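Local structure of YycN protein (Bacillus subtilis, 1ON0) at residues Arg137-Tyr140 / Glu141-Phe145; Ala25-Lys28 / Val29-Gly32; Ala131-Gln134 / Thr135-Lys138; Pro82-Pro85 / Gln86-Phe90. The protein probably transfers acyl groups, most likely acetyl from a coenzyme A donor, as a homodimeric member of the GNAT acetyltransferase family. One frame throughout, in Å; residues are numbered along the deposited sequence.

How the contacts relate
None of the four contacts lies in the deep core: contacts 1, 3 and 4 are on the surface, and contact 2, with A25 and E27 buried, is partly covered. Contacts 1 and 3 hold the two ends of helix 134-142 and share R137 and K138; at the start of the helix an arginine is bonded back to the loop, at its end stand a Schellman motif and an aromatic pair. Contact 2 closes helix 10-31 with another Schellman motif and touches contact 3 where E27 OE2 meets H132 NE2 at 2.6 Å, a probable hydrogen bond. Contact 4 stands apart, a histidine-bearing turn that leads into strand 88-96.

Contact 1 of 4, residues Arg137-Tyr140 / Glu141-Phe145; sequences RKLY and EQTGF
The rings of Y140 and F145 meet as a T-shaped pair, the edge of Y140 turned to the face of F145, with centroids 5.7 Å apart and planes inclined at 76°. The turn that ends the helix brings Y140 CB to 3.7 Å from F145 CB, and from there both side chains send CG anti to the carbonyl carbon (chi1 -62° in Y140, -86° in F145), which turns the rings into this pairing. Large aromatic residues suit both positions, because the pair turns inward: Y140 rests on F94 and L127 of the sheet and on L110 of helix 105-119, and F145 on I91, L125 and L127. Y140 O lies at the edge of the F145 ring and takes two bonds from opposite faces of its carbonyl plane, one from F145 N at 2.8 Å and one from T143 OG1 at 3.2 Å. The first of these, with G144 N to E141 O at 3.2 Å, makes the Schellman motif that ends helix 134-142. G144 is its C-prime residue, and at its positive phi a side chain would collide with the preceding carbonyl. At T143 OG1 sits between the backbone N and the carbonyl carbon, facing Y140 O, while CG2 lies 4.3 Å from L139 CD2. A valine here would probably leave Y140 O without its hydroxyl partner on that face. On the solvent side E141 lies along the helix, its CG 3.0 Å from R137 O. A water weakly joins E141 OE2 to R137 NE, but the guanidinium has firmer partners in A131 O and the carboxylate of E147.

Contact 2 of 4, residues Ala25-Lys28 / Val29-Gly32; sequences AEEK and VKAG
E27 and K30 lie side by side because each sends CG anti to its own carbonyl carbon and then bends, E27 at chi2 (-80°) and K30 at chi3 (67°). The setting is the last turns of helix 10-31, which finishes in a Schellman motif at G32. Carboxylate and lysine chain point the same way, with E27 OE2 4.1 Å from K30 CD. The ammonium is a little farther on, K30 NZ being 4.5 Å from E27 OE2, which is beyond a salt bridge, so the two opposite charges would attract without a fixed bond. E27 spends its polar end elsewhere: OE2 is hydrogen-bonded to H132 NE2, and OE1 takes a weak bond from H23. A glutamate suits this buried position because both of its oxygens find partners there. K30 also lays its chain over the preceding turn, with CG 3.0 Å from E26 O, the same carbonyl that receives K30 N. Similarly, V29 turns CG2 back to within 3.2 Å of A25 O, and its compact branched side chain fits against P36 and A39 of the next helix. The outer side of this turn faces the second subunit, where Q134 of that chain packs on V29 and K30, and T135 of that chain on E26. K28 leaves in another direction, to a cation-pi contact with W34. Glycine suits the last position, since at its positive phi a CB would press on the carbonyl before it; here G32 N donates to V29 O at 2.9 Å.

Contact 3 of 4, residues Ala131-Gln134 / Thr135-Lys138; sequences AHNQ and TARK
R137 reaches back from the first turn of helix 134-142 to the loop before it, where its NH1 donates to A131 O at 3.1 Å. The bond uses a lone pair in the carbonyl plane and lies close to the guanidinium plane, so it limits how that group can turn. The entry to the helix contains an inverse gamma turn centred on N133, closed by a weak bond from Q134 N to H132 O. This is the tight part of the contact. N133 O receives R137 N at 3.0 Å, and A136 CB packs 3.5 Å from the same oxygen. Alanine suits that place, being small enough to sit close under the loop and against V129. Long and flexible, R137 can span the turn, and chi3 at 70° bends its chain back toward A131. The outer side is looser. Q134 runs alongside R137 with its amide turned 57° from the guanidinium plane, and OE1 comes near NH1 at an angle too poor for a hydrogen bond. T135 and K138 are exposed polar residues. T135 does touch V29 of the second subunit, while K138 is tied to this loop mainly through its backbone, K138 N donating to Q134 O at 3.0 Å.

Contact 4 of 4, residues Pro82-Pro85 / Gln86-Phe90; sequences PEHP and QQEAF
H84 ND1 accepts a hydrogen bond from Q86 N at 2.9 Å, with the donor almost exactly in the plane of the imidazole. One face of the same ring carries E88 CB, 3.6 Å from the ring centroid, in a CH-pi contact. E88 OE2 comes within 3.4 Å of H84 NE2, but at too poor an angle for a hydrogen bond; the carboxylate plane stands nearly perpendicular to the ring, and its OE1 makes a long, weak ion pair with K124. The ring is placed by H84 chi1 of -169°, with CG anti to the backbone N, and by the type I turn from H84 to Q87. That turn is closed by Q87 N to H84 O at 2.9 Å. Proline suits its second position, P85, since its fixed phi matches the turn and no amide hydrogen is needed there. An alanine in place of H84 would probably leave Q86 N without its acceptor and E88 CB without the ring against it. Beyond the turn the chain enters strand 88-96, whose A89 bonds through its backbone to K124 and S126 of parallel strand 124-127, while F90 pairs with H79 of antiparallel strand 72-79.

Contact 1 of 4, residues Arg137-Tyr140 / Glu141-Phe145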
ATOM      1  N   ARG B 137      10.674  12.633  -6.477  1.00 26.31           N
ATOM      2  CA  ARG B 137      10.359  14.040  -6.281  1.00 25.34           C
ATOM      3  C   ARG B 137       8.943  14.211  -5.779  1.00 23.33           C
ATOM      4  O   ARG B 137       8.712  14.961  -4.852  1.00 23.61           O
ATOM      5  CB  ARG B 137      10.562  14.822  -7.578  1.00 27.99           C
ATOM      6  CG  ARG B 137      12.001  14.885  -8.016  1.00 29.07           C
ATOM      7  CD  ARG B 137      12.125  15.431  -9.426  1.00 27.56           C
ATOM      8  NE  ARG B 137      11.800  16.848  -9.488  1.00 26.30           N
ATOM      9  CZ  ARG B 137      11.719  17.537 -10.621  1.00 26.30           C
ATOM     10  NH1 ARG B 137      11.940  16.935 -11.788  1.00 24.23           N
ATOM     11  NH2 ARG B 137      11.420  18.829 -10.585  1.00 26.15           N
ATOM     12  N   LYS B 138       7.992  13.503  -6.371  1.00 27.72           N
ATOM     13  CA  LYS B 138       6.615  13.641  -5.917  1.00 29.40           C
ATOM     14  C   LYS B 138       6.448  13.171  -4.489  1.00 26.95           C
ATOM     15  O   LYS B 138       5.737  13.790  -3.710  1.00 28.10           O
ATOM     16  CB  LYS B 138       5.645  12.892  -6.833  1.00 35.68           C
ATOM     17  CG  LYS B 138       5.039  13.787  -7.891  1.00 40.30           C
ATOM     18  CD  LYS B 138       3.730  13.224  -8.417  1.00 46.24           C
ATOM     19  CE  LYS B 138       2.976  14.250  -9.272  1.00 48.76           C
ATOM     20  NZ  LYS B 138       3.698  14.634 -10.528  1.00 51.05           N
ATOM     21  N   LEU B 139       7.116  12.082  -4.150  1.00 25.98           N
ATOM     22  CA  LEU B 139       7.042  11.546  -2.803  1.00 25.85           C
ATOM     23  C   LEU B 139       7.588  12.594  -1.828  1.00 26.53           C
ATOM     24  O   LEU B 139       6.948  12.908  -0.818  1.00 27.51           O
ATOM     25  CB  LEU B 139       7.831  10.235  -2.722  1.00 28.58           C
ATOM     26  CG  LEU B 139       7.973   9.454  -1.411  1.00 29.99           C
ATOM     27  CD1 LEU B 139       8.937  10.181  -0.514  1.00 30.72           C
ATOM     28  CD2 LEU B 139       6.617   9.281  -0.725  1.00 27.70           C
ATOM     29  N   TYR B 140       8.747  13.170  -2.135  1.00 21.59           N
ATOM     30  CA  TYR B 140       9.297  14.173  -1.233  1.00 20.75           C
ATOM     31  C   TYR B 140       8.379  15.390  -1.161  1.00 23.05           C
ATOM     32  O   TYR B 140       8.201  15.966  -0.092  1.00 20.68           O
ATOM     33  CB  TYR B 140      10.705  14.593  -1.671  1.00 25.88           C
ATOM     34  CG  TYR B 140      11.728  13.462  -1.664  1.00 24.32           C
ATOM     35  CD1 TYR B 140      11.970  12.718  -0.515  1.00 23.53           C
ATOM     36  CD2 TYR B 140      12.451  13.149  -2.808  1.00 23.80           C
ATOM     37  CE1 TYR B 140      12.913  11.687  -0.506  1.00 25.28           C
ATOM     38  CE2 TYR B 140      13.395  12.123  -2.821  1.00 24.83           C
ATOM     39  CZ  TYR B 140      13.623  11.401  -1.673  1.00 23.21           C
ATOM     40  OH  TYR B 140      14.566  10.418  -1.675  1.00 25.66           O
ATOM     41  N   GLU B 141       7.791  15.778  -2.288  1.00 25.63           N
ATOM     42  CA  GLU B 141       6.898  16.924  -2.277  1.00 29.21           C
ATOM     43  C   GLU B 141       5.664  16.621  -1.436  1.00 29.19           C
ATOM     44  O   GLU B 141       5.183  17.484  -0.709  1.00 29.50           O
ATOM     45  CB  GLU B 141       6.501  17.308  -3.704  1.00 49.16           C
ATOM     46  CG  GLU B 141       7.695  17.721  -4.572  1.00 57.49           C
ATOM     47  CD  GLU B 141       7.297  18.170  -5.967  1.00 60.99           C
ATOM     48  OE1 GLU B 141       6.578  19.188  -6.074  1.00 64.07           O
ATOM     49  OE2 GLU B 141       7.706  17.511  -6.951  1.00 60.72           O
ATOM     50  N   GLN B 142       5.151  15.398  -1.526  1.00 30.99           N
ATOM     51  CA  GLN B 142       3.985  15.024  -0.740  1.00 29.95           C
ATOM     52  C   GLN B 142       4.300  14.978   0.747  1.00 29.31           C
ATOM     53  O   GLN B 142       3.424  15.253   1.563  1.00 30.38           O
ATOM     54  CB  GLN B 142       3.435  13.666  -1.175  1.00 33.63           C
ATOM     55  CG  GLN B 142       2.704  13.682  -2.502  1.00 40.05           C
ATOM     56  CD  GLN B 142       1.968  12.380  -2.771  1.00 44.32           C
ATOM     57  OE1 GLN B 142       2.583  11.322  -2.923  1.00 46.80           O
ATOM     58  NE2 GLN B 142       0.642  12.451  -2.821  1.00 47.63           N
ATOM     59  N   THR B 143       5.530  14.624   1.119  1.00 25.55           N
ATOM     60  CA  THR B 143       5.855  14.586   2.544  1.00 23.92           C
ATOM     61  C   THR B 143       6.322  15.932   3.100  1.00 22.43           C
ATOM     62  O   THR B 143       6.864  15.987   4.194  1.00 23.31           O
ATOM     63  CB  THR B 143       6.934  13.509   2.896  1.00 23.59           C
ATOM     64  OG1 THR B 143       8.183  13.835   2.269  1.00 24.38           O
ATOM     65  CG2 THR B 143       6.476  12.127   2.464  1.00 25.24           C
ATOM     66  N   GLY B 144       6.124  17.012   2.350  1.00 28.59           N
ATOM     67  CA  GLY B 144       6.517  18.329   2.845  1.00 28.87           C
ATOM     68  C   GLY B 144       7.817  18.961   2.362  1.00 28.70           C
ATOM     69  O   GLY B 144       8.154  20.078   2.760  1.00 29.33           O
ATOM     70  N   PHE B 145       8.555  18.254   1.515  1.00 27.21           N
ATOM     71  CA  PHE B 145       9.806  18.771   0.981  1.00 27.25           C
ATOM     72  C   PHE B 145       9.535  19.767  -0.122  1.00 28.79           C
ATOM     73  O   PHE B 145       8.628  19.583  -0.926  1.00 30.06           O
ATOM     74  CB  PHE B 145      10.664  17.642   0.417  1.00 22.34           C
ATOM     75  CG  PHE B 145      11.516  16.971   1.441  1.00 21.73           C
ATOM     76  CD1 PHE B 145      12.755  17.495   1.779  1.00 19.38           C
ATOM     77  CD2 PHE B 145      11.082  15.809   2.073  1.00 19.38           C
ATOM     78  CE1 PHE B 145      13.556  16.873   2.748  1.00 18.61           C
ATOM     79  CE2 PHE B 145      11.874  15.188   3.039  1.00 21.27           C
ATOM     80  CZ  PHE B 145      13.118  15.725   3.368  1.00 18.91           C
TER
HETATM   81  O   HOH W   1      10.919  17.974  -6.376  1.00 31.15           O

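Contact 2 of 4, residues Ala25-Lys28 / Val29-Gly32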
ATOM      1  N   ALA B  25      26.215   5.729 -10.049  1.00 29.11           N
ATOM      2  CA  ALA B  25      26.845   5.880 -11.342  1.00 30.37           C
ATOM      3  C   ALA B  25      25.763   5.834 -12.415  1.00 30.76           C
ATOM      4  O   ALA B  25      25.776   6.620 -13.366  1.00 32.76           O
ATOM      5  CB  ALA B  25      27.858   4.772 -11.566  1.00 32.27           C
ATOM      6  N   GLU B  26      24.817   4.918 -12.251  1.00 23.85           N
ATOM      7  CA  GLU B  26      23.726   4.764 -13.203  1.00 23.27           C
ATOM      8  C   GLU B  26      22.870   6.039 -13.208  1.00 22.74           C
ATOM      9  O   GLU B  26      22.389   6.468 -14.251  1.00 23.39           O
ATOM     10  CB  GLU B  26      22.910   3.526 -12.805  1.00 36.47           C
ATOM     11  CG  GLU B  26      21.629   3.253 -13.586  1.00 44.39           C
ATOM     12  CD  GLU B  26      20.770   2.179 -12.902  1.00 47.81           C
ATOM     13  OE1 GLU B  26      21.319   1.095 -12.588  1.00 46.88           O
ATOM     14  OE2 GLU B  26      19.556   2.416 -12.684  1.00 48.41           O
ATOM     15  N   GLU B  27      22.710   6.654 -12.043  1.00 21.81           N
ATOM     16  CA  GLU B  27      21.921   7.873 -11.937  1.00 22.21           C
ATOM     17  C   GLU B  27      22.652   9.042 -12.593  1.00 21.48           C
ATOM     18  O   GLU B  27      22.049   9.875 -13.273  1.00 18.50           O
ATOM     19  CB  GLU B  27      21.653   8.212 -10.472  1.00 30.07           C
ATOM     20  CG  GLU B  27      20.810   7.208  -9.718  1.00 32.66           C
ATOM     21  CD  GLU B  27      19.329   7.355  -9.993  1.00 34.16           C
ATOM     22  OE1 GLU B  27      18.543   7.232  -9.030  1.00 35.01           O
ATOM     23  OE2 GLU B  27      18.951   7.588 -11.160  1.00 35.04           O
ATOM     24  N   LYS B  28      23.952   9.111 -12.383  1.00 17.99           N
ATOM     25  CA  LYS B  28      24.712  10.193 -12.972  1.00 20.83           C
ATOM     26  C   LYS B  28      24.731  10.099 -14.489  1.00 20.89           C
ATOM     27  O   LYS B  28      24.680  11.125 -15.177  1.00 19.85           O
ATOM     28  CB  LYS B  28      26.120  10.205 -12.395  1.00 24.50           C
ATOM     29  CG  LYS B  28      26.163  10.809 -10.993  1.00 21.72           C
ATOM     30  CD  LYS B  28      25.871  12.295 -11.088  1.00 17.26           C
ATOM     31  CE  LYS B  28      25.923  12.972  -9.749  1.00 14.93           C
ATOM     32  NZ  LYS B  28      25.940  14.439  -9.926  1.00 14.69           N
ATOM     33  N   VAL B  29      24.793   8.876 -15.014  1.00 25.15           N
ATOM     34  CA  VAL B  29      24.786   8.688 -16.466  1.00 23.66           C
ATOM     35  C   VAL B  29      23.419   9.053 -17.018  1.00 23.05           C
ATOM     36  O   VAL B  29      23.323   9.717 -18.046  1.00 22.19           O
ATOM     37  CB  VAL B  29      25.080   7.241 -16.866  1.00 27.31           C
ATOM     38  CG1 VAL B  29      24.863   7.072 -18.364  1.00 28.75           C
ATOM     39  CG2 VAL B  29      26.506   6.888 -16.500  1.00 28.00           C
ATOM     40  N   LYS B  30      22.369   8.621 -16.322  1.00 25.58           N
ATOM     41  CA  LYS B  30      21.013   8.918 -16.748  1.00 25.96           C
ATOM     42  C   LYS B  30      20.805  10.421 -16.820  1.00 23.57           C
ATOM     43  O   LYS B  30      20.235  10.941 -17.777  1.00 24.06           O
ATOM     44  CB  LYS B  30      19.981   8.290 -15.797  1.00 24.90           C
ATOM     45  CG  LYS B  30      19.919   6.772 -15.843  1.00 32.76           C
ATOM     46  CD  LYS B  30      18.797   6.206 -14.964  1.00 36.09           C
ATOM     47  CE  LYS B  30      17.418   6.559 -15.482  1.00 35.29           C
ATOM     48  NZ  LYS B  30      16.369   6.133 -14.513  1.00 40.83           N
ATOM     49  N   ALA B  31      21.271  11.123 -15.800  1.00 24.55           N
ATOM     50  CA  ALA B  31      21.129  12.583 -15.755  1.00 24.84           C
ATOM     51  C   ALA B  31      21.964  13.234 -16.867  1.00 25.72           C
ATOM     52  O   ALA B  31      21.742  14.393 -17.235  1.00 26.68           O
ATOM     53  CB  ALA B  31      21.570  13.105 -14.387  1.00 13.14           C
ATOM     54  N   GLY B  32      22.918  12.468 -17.391  1.00 23.54           N
ATOM     55  CA  GLY B  32      23.783  12.949 -18.447  1.00 24.34           C
ATOM     56  C   GLY B  32      25.022  13.590 -17.862  1.00 25.19           C
ATOM     57  O   GLY B  32      25.881  14.064 -18.590  1.00 27.61           O
TER

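Contact 3 of 4, residues Ala131-Gln134 / Thr135-Lys138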
ATOM      1  N   ALA B 131      16.601  15.001 -11.328  1.00 24.45           N
ATOM      2  CA  ALA B 131      15.421  15.471 -12.037  1.00 24.47           C
ATOM      3  C   ALA B 131      14.615  14.319 -12.620  1.00 24.79           C
ATOM      4  O   ALA B 131      13.388  14.330 -12.549  1.00 24.73           O
ATOM      5  CB  ALA B 131      15.841  16.424 -13.146  1.00 18.58           C
ATOM      6  N   HIS B 132      15.294  13.318 -13.182  1.00 33.35           N
ATOM      7  CA  HIS B 132      14.577  12.205 -13.798  1.00 34.69           C
ATOM      8  C   HIS B 132      13.831  11.310 -12.806  1.00 36.84           C
ATOM      9  O   HIS B 132      12.910  10.599 -13.202  1.00 37.72           O
ATOM     10  CB  HIS B 132      15.517  11.351 -14.658  1.00 27.21           C
ATOM     11  CG  HIS B 132      16.613  10.690 -13.885  1.00 25.73           C
ATOM     12  ND1 HIS B 132      17.894  11.196 -13.822  1.00 26.68           N
ATOM     13  CD2 HIS B 132      16.612   9.578 -13.109  1.00 24.17           C
ATOM     14  CE1 HIS B 132      18.634  10.428 -13.042  1.00 21.85           C
ATOM     15  NE2 HIS B 132      17.877   9.439 -12.596  1.00 23.07           N
ATOM     16  N   ASN B 133      14.224  11.347 -11.534  1.00 26.10           N
ATOM     17  CA  ASN B 133      13.577  10.544 -10.491  1.00 26.14           C
ATOM     18  C   ASN B 133      12.240  11.189 -10.112  1.00 25.83           C
ATOM     19  O   ASN B 133      12.051  11.634  -8.983  1.00 21.67           O
ATOM     20  CB  ASN B 133      14.466  10.473  -9.245  1.00 46.57           C
ATOM     21  CG  ASN B 133      14.981   9.074  -8.968  1.00 50.15           C
ATOM     22  OD1 ASN B 133      15.844   8.560  -9.681  1.00 50.65           O
ATOM     23  ND2 ASN B 133      14.447   8.444  -7.926  1.00 50.31           N
ATOM     24  N   GLN B 134      11.326  11.231 -11.075  1.00 28.35           N
ATOM     25  CA  GLN B 134      10.003  11.813 -10.907  1.00 29.22           C
ATOM     26  C   GLN B 134       9.208  11.259  -9.723  1.00 29.21           C
ATOM     27  O   GLN B 134       8.616  12.018  -8.956  1.00 29.06           O
ATOM     28  CB  GLN B 134       9.206  11.603 -12.194  1.00 40.36           C
ATOM     29  CG  GLN B 134       8.685  12.864 -12.851  1.00 45.32           C
ATOM     30  CD  GLN B 134       9.690  14.001 -12.852  1.00 47.68           C
ATOM     31  OE1 GLN B 134       9.762  14.785 -11.898  1.00 47.70           O
ATOM     32  NE2 GLN B 134      10.480  14.093 -13.918  1.00 47.67           N
ATOM     33  N   THR B 135       9.186   9.942  -9.566  1.00 26.31           N
ATOM     34  CA  THR B 135       8.427   9.345  -8.473  1.00 26.63           C
ATOM     35  C   THR B 135       8.957   9.795  -7.126  1.00 26.84           C
ATOM     36  O   THR B 135       8.191  10.043  -6.207  1.00 27.13           O
ATOM     37  CB  THR B 135       8.477   7.815  -8.530  1.00 29.70           C
ATOM     38  OG1 THR B 135       7.978   7.371  -9.797  1.00 31.29           O
ATOM     39  CG2 THR B 135       7.636   7.220  -7.419  1.00 31.43           C
ATOM     40  N   ALA B 136      10.277   9.896  -7.015  1.00 36.37           N
ATOM     41  CA  ALA B 136      10.892  10.321  -5.763  1.00 36.18           C
ATOM     42  C   ALA B 136      10.543  11.776  -5.472  1.00 34.68           C
ATOM     43  O   ALA B 136      10.155  12.120  -4.351  1.00 32.17           O
ATOM     44  CB  ALA B 136      12.411  10.141  -5.821  1.00 22.94           C
ATOM     45  N   ARG B 137      10.674  12.633  -6.477  1.00 26.31           N
ATOM     46  CA  ARG B 137      10.359  14.040  -6.281  1.00 25.34           C
ATOM     47  C   ARG B 137       8.943  14.211  -5.779  1.00 23.33           C
ATOM     48  O   ARG B 137       8.712  14.961  -4.852  1.00 23.61           O
ATOM     49  CB  ARG B 137      10.562  14.822  -7.578  1.00 27.99           C
ATOM     50  CG  ARG B 137      12.001  14.885  -8.016  1.00 29.07           C
ATOM     51  CD  ARG B 137      12.125  15.431  -9.426  1.00 27.56           C
ATOM     52  NE  ARG B 137      11.800  16.848  -9.488  1.00 26.30           N
ATOM     53  CZ  ARG B 137      11.719  17.537 -10.621  1.00 26.30           C
ATOM     54  NH1 ARG B 137      11.940  16.935 -11.788  1.00 24.23           N
ATOM     55  NH2 ARG B 137      11.420  18.829 -10.585  1.00 26.15           N
ATOM     56  N   LYS B 138       7.992  13.503  -6.371  1.00 27.72           N
ATOM     57  CA  LYS B 138       6.615  13.641  -5.917  1.00 29.40           C
ATOM     58  C   LYS B 138       6.448  13.171  -4.489  1.00 26.95           C
ATOM     59  O   LYS B 138       5.737  13.790  -3.710  1.00 28.10           O
ATOM     60  CB  LYS B 138       5.645  12.892  -6.833  1.00 35.68           C
ATOM     61  CG  LYS B 138       5.039  13.787  -7.891  1.00 40.30           C
ATOM     62  CD  LYS B 138       3.730  13.224  -8.417  1.00 46.24           C
ATOM     63  CE  LYS B 138       2.976  14.250  -9.272  1.00 48.76           C
ATOM     64  NZ  LYS B 138       3.698  14.634 -10.528  1.00 51.05           N
TER

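Contact 4 of 4, residues Pro82-Pro85 / Gln86-Phe90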
ATOM      1  N   PRO B  82      28.668  19.649  11.551  1.00 65.79           N
ATOM      2  CA  PRO B  82      29.042  20.181  12.863  1.00 66.77           C
ATOM      3  C   PRO B  82      28.436  21.547  13.171  1.00 65.84           C
ATOM      4  O   PRO B  82      28.598  22.496  12.403  1.00 65.95           O
ATOM      5  CB  PRO B  82      30.568  20.219  12.793  1.00 74.39           C
ATOM      6  CG  PRO B  82      30.829  20.479  11.340  1.00 74.35           C
ATOM      7  CD  PRO B  82      29.844  19.551  10.667  1.00 72.93           C
ATOM      8  N   GLU B  83      27.733  21.629  14.299  1.00 60.09           N
ATOM      9  CA  GLU B  83      27.106  22.872  14.736  1.00 57.55           C
ATOM     10  C   GLU B  83      26.477  23.634  13.577  1.00 55.24           C
ATOM     11  O   GLU B  83      26.791  24.805  13.354  1.00 55.67           O
ATOM     12  CB  GLU B  83      28.144  23.768  15.418  1.00 68.54           C
ATOM     13  CG  GLU B  83      28.812  23.137  16.623  1.00 70.64           C
ATOM     14  CD  GLU B  83      27.826  22.798  17.724  1.00 71.92           C
ATOM     15  OE1 GLU B  83      27.231  23.738  18.292  1.00 71.42           O
ATOM     16  OE2 GLU B  83      27.638  21.595  18.013  1.00 73.01           O
ATOM     17  N   HIS B  84      25.590  22.982  12.837  1.00 43.27           N
ATOM     18  CA  HIS B  84      24.959  23.649  11.710  1.00 40.54           C
ATOM     19  C   HIS B  84      24.043  24.766  12.206  1.00 40.48           C
ATOM     20  O   HIS B  84      23.242  24.567  13.113  1.00 41.34           O
ATOM     21  CB  HIS B  84      24.179  22.639  10.870  1.00 36.94           C
ATOM     22  CG  HIS B  84      23.714  23.179   9.556  1.00 32.23           C
ATOM     23  ND1 HIS B  84      22.772  24.182   9.454  1.00 28.97           N
ATOM     24  CD2 HIS B  84      24.036  22.841   8.285  1.00 30.99           C
ATOM     25  CE1 HIS B  84      22.533  24.432   8.182  1.00 29.26           C
ATOM     26  NE2 HIS B  84      23.288  23.632   7.449  1.00 28.34           N
ATOM     27  N   PRO B  85      24.154  25.964  11.612  1.00 48.83           N
ATOM     28  CA  PRO B  85      23.334  27.120  12.000  1.00 48.95           C
ATOM     29  C   PRO B  85      21.823  26.896  12.034  1.00 47.80           C
ATOM     30  O   PRO B  85      21.099  27.668  12.655  1.00 49.08           O
ATOM     31  CB  PRO B  85      23.743  28.196  10.988  1.00 56.84           C
ATOM     32  CG  PRO B  85      24.125  27.401   9.787  1.00 57.22           C
ATOM     33  CD  PRO B  85      24.930  26.270  10.401  1.00 57.91           C
ATOM     34  N   GLN B  86      21.344  25.852  11.367  1.00 36.87           N
ATOM     35  CA  GLN B  86      19.914  25.564  11.368  1.00 35.26           C
ATOM     36  C   GLN B  86      19.676  24.114  11.755  1.00 34.71           C
ATOM     37  O   GLN B  86      18.639  23.537  11.436  1.00 32.46           O
ATOM     38  CB  GLN B  86      19.295  25.850   9.996  1.00 39.87           C
ATOM     39  CG  GLN B  86      19.550  27.257   9.474  1.00 41.06           C
ATOM     40  CD  GLN B  86      18.815  27.540   8.172  1.00 41.82           C
ATOM     41  OE1 GLN B  86      19.293  28.306   7.328  1.00 42.72           O
ATOM     42  NE2 GLN B  86      17.639  26.933   8.008  1.00 40.90           N
ATOM     43  N   GLN B  87      20.655  23.532  12.441  1.00 41.24           N
ATOM     44  CA  GLN B  87      20.575  22.145  12.896  1.00 42.32           C
ATOM     45  C   GLN B  87      20.075  21.269  11.741  1.00 40.80           C
ATOM     46  O   GLN B  87      19.311  20.324  11.938  1.00 40.53           O
ATOM     47  CB  GLN B  87      19.618  22.049  14.098  1.00 53.55           C
ATOM     48  CG  GLN B  87      19.947  20.946  15.122  1.00 59.61           C
ATOM     49  CD  GLN B  87      20.954  21.365  16.204  1.00 62.07           C
ATOM     50  OE1 GLN B  87      20.750  22.350  16.922  1.00 63.16           O
ATOM     51  NE2 GLN B  87      22.032  20.598  16.334  1.00 63.12           N
ATOM     52  N   GLU B  88      20.514  21.593  10.531  1.00 34.64           N
ATOM     53  CA  GLU B  88      20.098  20.847   9.363  1.00 33.07           C
ATOM     54  C   GLU B  88      20.919  19.571   9.225  1.00 31.78           C
ATOM     55  O   GLU B  88      21.969  19.420   9.846  1.00 31.24           O
ATOM     56  CB  GLU B  88      20.256  21.713   8.110  1.00 42.63           C
ATOM     57  CG  GLU B  88      19.368  21.308   6.933  1.00 46.35           C
ATOM     58  CD  GLU B  88      19.423  22.301   5.778  1.00 46.32           C
ATOM     59  OE1 GLU B  88      18.538  22.246   4.893  1.00 48.20           O
ATOM     60  OE2 GLU B  88      20.352  23.130   5.754  1.00 47.85           O
ATOM     61  N   ALA B  89      20.416  18.634   8.434  1.00 35.10           N
ATOM     62  CA  ALA B  89      21.116  17.381   8.186  1.00 31.60           C
ATOM     63  C   ALA B  89      20.795  17.031   6.749  1.00 29.35           C
ATOM     64  O   ALA B  89      19.670  17.221   6.294  1.00 31.43           O
ATOM     65  CB  ALA B  89      20.627  16.291   9.126  1.00 37.35           C
ATOM     66  N   PHE B  90      21.793  16.548   6.026  1.00 25.71           N
ATOM     67  CA  PHE B  90      21.599  16.191   4.639  1.00 21.61           C
ATOM     68  C   PHE B  90      21.324  14.712   4.487  1.00 21.61           C
ATOM     69  O   PHE B  90      21.933  13.875   5.165  1.00 20.68           O
ATOM     70  CB  PHE B  90      22.831  16.565   3.814  1.00 19.73           C
ATOM     71  CG  PHE B  90      22.649  16.396   2.317  1.00 17.61           C
ATOM     72  CD1 PHE B  90      23.228  15.326   1.644  1.00 17.70           C
ATOM     73  CD2 PHE B  90      21.920  17.321   1.587  1.00 15.64           C
ATOM     74  CE1 PHE B  90      23.104  15.181   0.261  1.00 14.64           C
ATOM     75  CE2 PHE B  90      21.782  17.194   0.205  1.00 15.93           C
ATOM     76  CZ  PHE B  90      22.375  16.116  -0.456  1.00 16.71           C
TER